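Local coordinates for protein Exo beta-1,2-glucooligosaccharide sophorohydrolase (non-reducing end) (Parabacteroides distasonis ATCC 8503, PDB 5Z06) that hydrolyses linear beta-1,2-glucan and beta-1,2-glucooligosaccharides of four or more glucose units, releasing sophorose from the non-reducing end, at residues L195-A200 with Q273-T278; R203-K208 with K253-K258. All blocks are in the same frame, centred on the assembly; numbering follows the deposited sequence.

Contact 1. Residues L195-A200 with Q273-T278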
loop_
_atom_site.group_PDB
_atom_site.type_symbol
_atom_site.label_atom_id
_atom_site.label_comp_id
_atom_site.label_asym_id
_atom_site.label_seq_id
_atom_site.Cartn_x
_atom_site.Cartn_y
_atom_site.Cartn_z
ATOM N N LEU A 195 18.492 -10.708 15.390
ATOM C CA LEU A 195 18.435 -10.982 13.951
ATOM C C LEU A 195 18.285 -12.479 13.713
ATOM O O LEU A 195 19.171 -13.275 14.051
ATOM C CB LEU A 195 19.687 -10.447 13.272
ATOM C CG LEU A 195 19.741 -10.313 11.752
ATOM C CD1 LEU A 195 18.569 -9.506 11.228
ATOM C CD2 LEU A 195 21.053 -9.641 11.376
ATOM N N GLN A 196 17.144 -12.853 13.138
ATOM C CA GLN A 196 16.690 -14.239 13.141
ATOM C C GLN A 196 17.293 -14.986 11.991
ATOM O O GLN A 196 17.802 -16.096 12.160
ATOM C CB GLN A 196 15.173 -14.333 13.036
ATOM C CG GLN A 196 14.415 -14.049 14.325
ATOM C CD GLN A 196 12.904 -14.132 14.122
ATOM O OE1 GLN A 196 12.202 -14.803 14.878
ATOM N NE2 GLN A 196 12.398 -13.452 13.095
ATOM N N GLU A 197 17.198 -14.401 10.806
ATOM C CA GLU A 197 17.793 -15.022 9.642
ATOM C C GLU A 197 17.848 -14.090 8.478
ATOM O O GLU A 197 17.337 -12.953 8.521
ATOM C CB GLU A 197 17.036 -16.303 9.232
ATOM C CG GLU A 197 17.885 -17.434 8.621
ATOM C CD GLU A 197 19.355 -17.485 9.068
ATOM O OE1 GLU A 197 19.639 -17.839 10.237
ATOM O OE2 GLU A 197 20.241 -17.171 8.233
ATOM N N ALA A 198 18.593 -14.577 7.498
ATOM C CA ALA A 198 18.681 -14.041 6.173
ATOM C C ALA A 198 18.025 -15.096 5.338
ATOM O O ALA A 198 18.239 -16.291 5.558
ATOM C CB ALA A 198 20.130 -13.896 5.757
ATOM N N LYS A 199 17.216 -14.672 4.390
ATOM C CA LYS A 199 16.606 -15.589 3.471
ATOM C C LYS A 199 16.865 -15.027 2.089
ATOM O O LYS A 199 16.389 -13.941 1.747
ATOM C CB LYS A 199 15.119 -15.753 3.825
ATOM C CG LYS A 199 14.306 -16.656 2.923
ATOM C CD LYS A 199 14.898 -18.024 2.614
ATOM C CE LYS A 199 13.991 -18.752 1.623
ATOM N NZ LYS A 199 14.619 -20.016 1.169
ATOM N N ALA A 200 17.679 -15.736 1.320
ATOM C CA ALA A 200 18.021 -15.290 -0.015
ATOM C C ALA A 200 16.982 -15.785 -0.984
ATOM O O ALA A 200 16.347 -16.808 -0.784
ATOM C CB ALA A 200 19.397 -15.771 -0.434
ATOM N N GLN A 273 23.582 -10.597 16.101
ATOM C CA GLN A 273 24.391 -11.647 15.493
ATOM C C GLN A 273 24.430 -11.376 13.977
ATOM O O GLN A 273 23.586 -10.653 13.423
ATOM C CB GLN A 273 23.891 -13.073 15.821
ATOM C CG GLN A 273 22.538 -13.483 15.228
ATOM C CD GLN A 273 22.383 -14.989 14.986
ATOM O OE1 GLN A 273 23.292 -15.787 15.261
ATOM N NE2 GLN A 273 21.215 -15.385 14.456
ATOM N N THR A 274 25.436 -11.922 13.325
ATOM C CA THR A 274 25.580 -11.785 11.889
ATOM C C THR A 274 24.855 -12.944 11.228
ATOM O O THR A 274 24.971 -14.082 11.663
ATOM C CB THR A 274 27.064 -11.740 11.495
ATOM O OG1 THR A 274 27.621 -10.519 11.997
ATOM C CG2 THR A 274 27.243 -11.784 9.977
ATOM N N VAL A 275 24.101 -12.639 10.182
ATOM C CA VAL A 275 23.460 -13.668 9.362
ATOM C C VAL A 275 23.951 -13.475 7.954
ATOM O O VAL A 275 24.356 -12.375 7.589
ATOM C CB VAL A 275 21.919 -13.596 9.406
ATOM C CG1 VAL A 275 21.442 -13.858 10.823
ATOM C CG2 VAL A 275 21.373 -12.251 8.906
ATOM N N SER A 276 23.916 -14.537 7.162
ATOM C CA SER A 276 24.276 -14.436 5.758
ATOM C C SER A 276 23.402 -15.300 4.881
ATOM O O SER A 276 22.725 -16.219 5.343
ATOM C CB SER A 276 25.743 -14.808 5.532
ATOM O OG SER A 276 25.988 -16.154 5.900
ATOM N N ALA A 277 23.432 -14.988 3.595
ATOM C CA ALA A 277 22.781 -15.822 2.617
ATOM C C ALA A 277 23.349 -15.519 1.268
ATOM O O ALA A 277 24.018 -14.506 1.064
ATOM C CB ALA A 277 21.287 -15.578 2.627
ATOM N N THR A 278 23.064 -16.402 0.331
ATOM C CA THR A 278 23.564 -16.250 -1.024
ATOM C C THR A 278 22.389 -16.385 -1.951
ATOM O O THR A 278 21.649 -17.353 -1.844
ATOM C CB THR A 278 24.597 -17.330 -1.354
ATOM O OG1 THR A 278 25.571 -17.362 -0.310
ATOM C CG2 THR A 278 25.266 -17.062 -2.724
HETATM O O HOH W 1 20.956 -11.309 17.016
#

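Contact 2. Residues R203-K208 with K253-K258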
loop_
_atom_site.group_PDB
_atom_site.type_symbol
_atom_site.label_atom_id
_atom_site.label_comp_id
_atom_site.label_asym_id
_atom_site.label_seq_id
_atom_site.Cartn_x
_atom_site.Cartn_y
_atom_site.Cartn_z
ATOM N N ARG A 203 17.375 -12.167 -6.428
ATOM C CA ARG A 203 17.905 -10.816 -6.537
ATOM C C ARG A 203 17.957 -10.112 -5.209
ATOM O O ARG A 203 18.407 -8.956 -5.130
ATOM C CB ARG A 203 17.037 -10.017 -7.495
ATOM C CG ARG A 203 16.810 -10.698 -8.825
ATOM C CD ARG A 203 18.110 -10.895 -9.550
ATOM N NE ARG A 203 17.873 -11.504 -10.848
ATOM C CZ ARG A 203 18.589 -11.273 -11.937
ATOM N NH1 ARG A 203 19.615 -10.437 -11.906
ATOM N NH2 ARG A 203 18.285 -11.892 -13.064
ATOM N N HIS A 204 17.531 -10.789 -4.149
ATOM C CA HIS A 204 17.479 -10.124 -2.878
ATOM C C HIS A 204 17.621 -11.072 -1.740
ATOM O O HIS A 204 17.429 -12.267 -1.908
ATOM C CB HIS A 204 16.194 -9.325 -2.735
ATOM C CG HIS A 204 15.046 -10.138 -2.277
ATOM N ND1 HIS A 204 14.361 -10.981 -3.118
ATOM C CD2 HIS A 204 14.468 -10.251 -1.058
ATOM C CE1 HIS A 204 13.406 -11.581 -2.431
ATOM N NE2 HIS A 204 13.452 -11.158 -1.181
ATOM N N ILE A 205 17.972 -10.490 -0.596
ATOM C CA ILE A 205 18.027 -11.177 0.659
ATOM C C ILE A 205 17.120 -10.442 1.615
ATOM O O ILE A 205 17.189 -9.226 1.752
ATOM C CB ILE A 205 19.449 -11.245 1.229
ATOM C CG1 ILE A 205 20.348 -11.939 0.210
ATOM C CG2 ILE A 205 19.428 -11.971 2.579
ATOM C CD1 ILE A 205 21.816 -11.946 0.556
ATOM N N ASP A 206 16.262 -11.203 2.262
ATOM C CA ASP A 206 15.393 -10.685 3.290
ATOM C C ASP A 206 16.002 -10.999 4.617
ATOM O O ASP A 206 16.318 -12.158 4.887
ATOM C CB ASP A 206 14.027 -11.360 3.203
ATOM C CG ASP A 206 13.189 -10.803 2.096
ATOM O OD1 ASP A 206 13.243 -9.569 1.916
ATOM O OD2 ASP A 206 12.469 -11.588 1.432
ATOM N N ILE A 207 16.147 -9.979 5.451
ATOM C CA ILE A 207 16.485 -10.208 6.837
ATOM C C ILE A 207 15.311 -9.795 7.694
ATOM O O ILE A 207 14.499 -8.967 7.298
ATOM C CB ILE A 207 17.819 -9.542 7.265
ATOM C CG1 ILE A 207 17.716 -8.022 7.309
ATOM C CG2 ILE A 207 18.946 -10.022 6.345
ATOM C CD1 ILE A 207 19.005 -7.310 7.721
ATOM N N LYS A 208 15.238 -10.416 8.861
ATOM C CA LYS A 208 14.174 -10.213 9.808
ATOM C C LYS A 208 14.772 -10.307 11.198
ATOM O O LYS A 208 15.678 -11.130 11.458
ATOM C CB LYS A 208 13.095 -11.298 9.659
ATOM C CG LYS A 208 11.798 -10.959 10.409
ATOM C CD LYS A 208 10.854 -12.146 10.582
ATOM C CE LYS A 208 9.595 -11.754 11.362
ATOM N NZ LYS A 208 9.836 -11.330 12.771
ATOM N N LYS A 253 25.192 -14.147 -5.159
ATOM C CA LYS A 253 25.890 -13.149 -4.382
ATOM C C LYS A 253 25.645 -13.418 -2.936
ATOM O O LYS A 253 24.480 -13.480 -2.497
ATOM C CB LYS A 253 25.383 -11.756 -4.721
ATOM C CG LYS A 253 26.175 -10.631 -4.085
ATOM C CD LYS A 253 27.636 -10.585 -4.538
ATOM C CE LYS A 253 28.173 -9.162 -4.359
ATOM N NZ LYS A 253 29.654 -9.006 -4.494
ATOM N N LYS A 254 26.742 -13.583 -2.203
ATOM C CA LYS A 254 26.697 -13.810 -0.782
ATOM C C LYS A 254 26.756 -12.471 -0.086
ATOM O O LYS A 254 27.535 -11.601 -0.467
ATOM C CB LYS A 254 27.866 -14.687 -0.324
ATOM C CG LYS A 254 27.840 -14.949 1.173
ATOM C CD LYS A 254 28.559 -16.245 1.539
ATOM C CE LYS A 254 28.259 -16.650 2.977
ATOM N NZ LYS A 254 29.097 -17.799 3.429
ATOM N N ALA A 255 25.912 -12.301 0.921
ATOM C CA ALA A 255 25.971 -11.112 1.767
ATOM C C ALA A 255 25.704 -11.477 3.214
ATOM O O ALA A 255 24.965 -12.408 3.509
ATOM C CB ALA A 255 24.997 -10.039 1.291
ATOM N N TYR A 256 26.344 -10.728 4.095
ATOM C CA TYR A 256 26.247 -10.904 5.518
ATOM C C TYR A 256 25.581 -9.660 6.032
ATOM O O TYR A 256 25.794 -8.572 5.493
ATOM C CB TYR A 256 27.635 -11.019 6.175
ATOM C CG TYR A 256 28.521 -12.134 5.665
ATOM C CD1 TYR A 256 29.168 -12.016 4.429
ATOM C CD2 TYR A 256 28.764 -13.276 6.431
ATOM C CE1 TYR A 256 30.002 -13.009 3.950
ATOM C CE2 TYR A 256 29.607 -14.286 5.956
ATOM C CZ TYR A 256 30.227 -14.133 4.712
ATOM O OH TYR A 256 31.058 -15.083 4.184
ATOM N N TYR A 257 24.795 -9.817 7.083
ATOM C CA TYR A 257 24.011 -8.720 7.621
ATOM C C TYR A 257 24.052 -8.660 9.140
ATOM O O TYR A 257 24.081 -9.675 9.833
ATOM C CB TYR A 257 22.563 -8.815 7.156
ATOM C CG TYR A 257 22.415 -8.698 5.676
ATOM C CD1 TYR A 257 22.254 -7.463 5.071
ATOM C CD2 TYR A 257 22.426 -9.830 4.872
ATOM C CE1 TYR A 257 22.117 -7.356 3.686
ATOM C CE2 TYR A 257 22.306 -9.736 3.492
ATOM C CZ TYR A 257 22.140 -8.502 2.909
ATOM O OH TYR A 257 21.988 -8.410 1.562
ATOM N N LYS A 258 23.992 -7.431 9.621
ATOM C CA LYS A 258 24.149 -7.105 11.005
ATOM C C LYS A 258 23.224 -5.927 11.201
ATOM O O LYS A 258 23.207 -5.000 10.380
ATOM C CB LYS A 258 25.587 -6.664 11.220
ATOM C CG LYS A 258 26.241 -7.093 12.505
ATOM C CD LYS A 258 27.761 -6.951 12.390
ATOM C CE LYS A 258 28.156 -5.548 11.926
ATOM N NZ LYS A 258 29.584 -5.237 12.185
#

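Contact 1. Residues L195-A200 with Q273-T278
The first and last strands of a seven-stranded beta-sandwich resembling a fibronectin type III module meet here at the sandwich edge, where Leu195, Ala198 and Ala200 face Val275 and Ala277. The strands run in the same direction, 9° apart, and their inward side chains pack methyl against methyl. Leu195 has CG anti to its backbone nitrogen (chi1 -166°), which carries CD2 across to Val275 CG2 at 3.6 Å and also against the carbonyl oxygen of Gln273. The same Val275 CG2 lies 3.8 Å from Ala198 CB, so this one methyl is shared by two residues of 195-200. Farther along, Ala277 CB sits between two methyls, 3.7 Å from Ala198 CB and 3.6 Å from Ala200 CB. Ala200 CB also presses close to Thr278 O, at 3.1 Å. With an alanine in place of Leu195, Val275 CG2 would probably lose its partner on that flank and a gap would open beside the Gln273 carbonyl. Polar bonds close the end of the contact near Leu195. The extended side chain of Gln273 reaches over so that NE2 donates to Leu195 O at 3.0 Å, nearly straight (173°) and with the acceptor in the plane of the amide. A water completes this end, accepting from both Leu195 N and Gln273 N. On the exposed side, Glu197 bends at chi2, and its OE2 takes the N-H of Ala198 from above the carboxylate plane. Each segment has its own sheet neighbour: backbone bonds join Gln196 and Lys199 to strand 204-210, and Val275 and Ala277 to strand 254-262. Beyond the last residue pair, the hydroxyl of Tyr280 donates to Ala200 O, tying the chain just after 275-278 to the first strand.

Contact 2. Residues R203-K208 with K253-K258
Ile205 and Ile207 meet the ring of Tyr257 from two different directions. Tyr257 has CG anti to its carbonyl carbon (chi1 -63°), which lays the ring back along its own strand toward Ala255. Ile205 comes to the far edge of the ring: its CD1 lies near the ring plane, 3.7 Å from Tyr257 CE2, with the hydroxyl equally close. The same CD1 also touches Ala255 CB at 3.8 Å, so one methyl meets both the alanine and the ring edge. Ile207 approaches obliquely nearer the root, CG2 standing 3.8 Å from Tyr257 CG and 4.2 Å from the ring centroid, an off-centre CH-pi contact 30° from the ring normal. The phenol oxygen, in this otherwise apolar layer, is hydrogen-bonded to Asp246. On the other face of strand 204-208, His204 NE2 donates to Asp206 OD2 at 2.8 Å, the acceptor lying in the imidazole plane; Arg297 forms a salt bridge with that carboxylate and Tyr635 bonds to His204 ND1. The two strands belong to different sheets and cross at -22°, with alternate residues turned inward: aligned face-to-face packing, as in the hydrophobic core of a fibronectin type III-like beta-sandwich.

After the N-terminal strands, up to 169-180, the chain enters this module at 195-200, turns directly into 203-208, and then makes strands 219-225, 232-237 and 243-247 before reaching 253-258 and finally 273-278. Contact 2 closes a loop of 44 residues, and contact 1 a longer one of 72 that encloses it, without crossing. Strands 194-200 and 204-210 are antiparallel neighbours in the three-stranded sheet, as 254-262 and 275-278 are in the four-stranded one, so both contacts join the same two sheets. Contact 2 does so through the sandwich interior and contact 1 along its edge, their centres about 6 Å apart, with Ile205 touching Ala198 and Tyr257 touching Val275 in between.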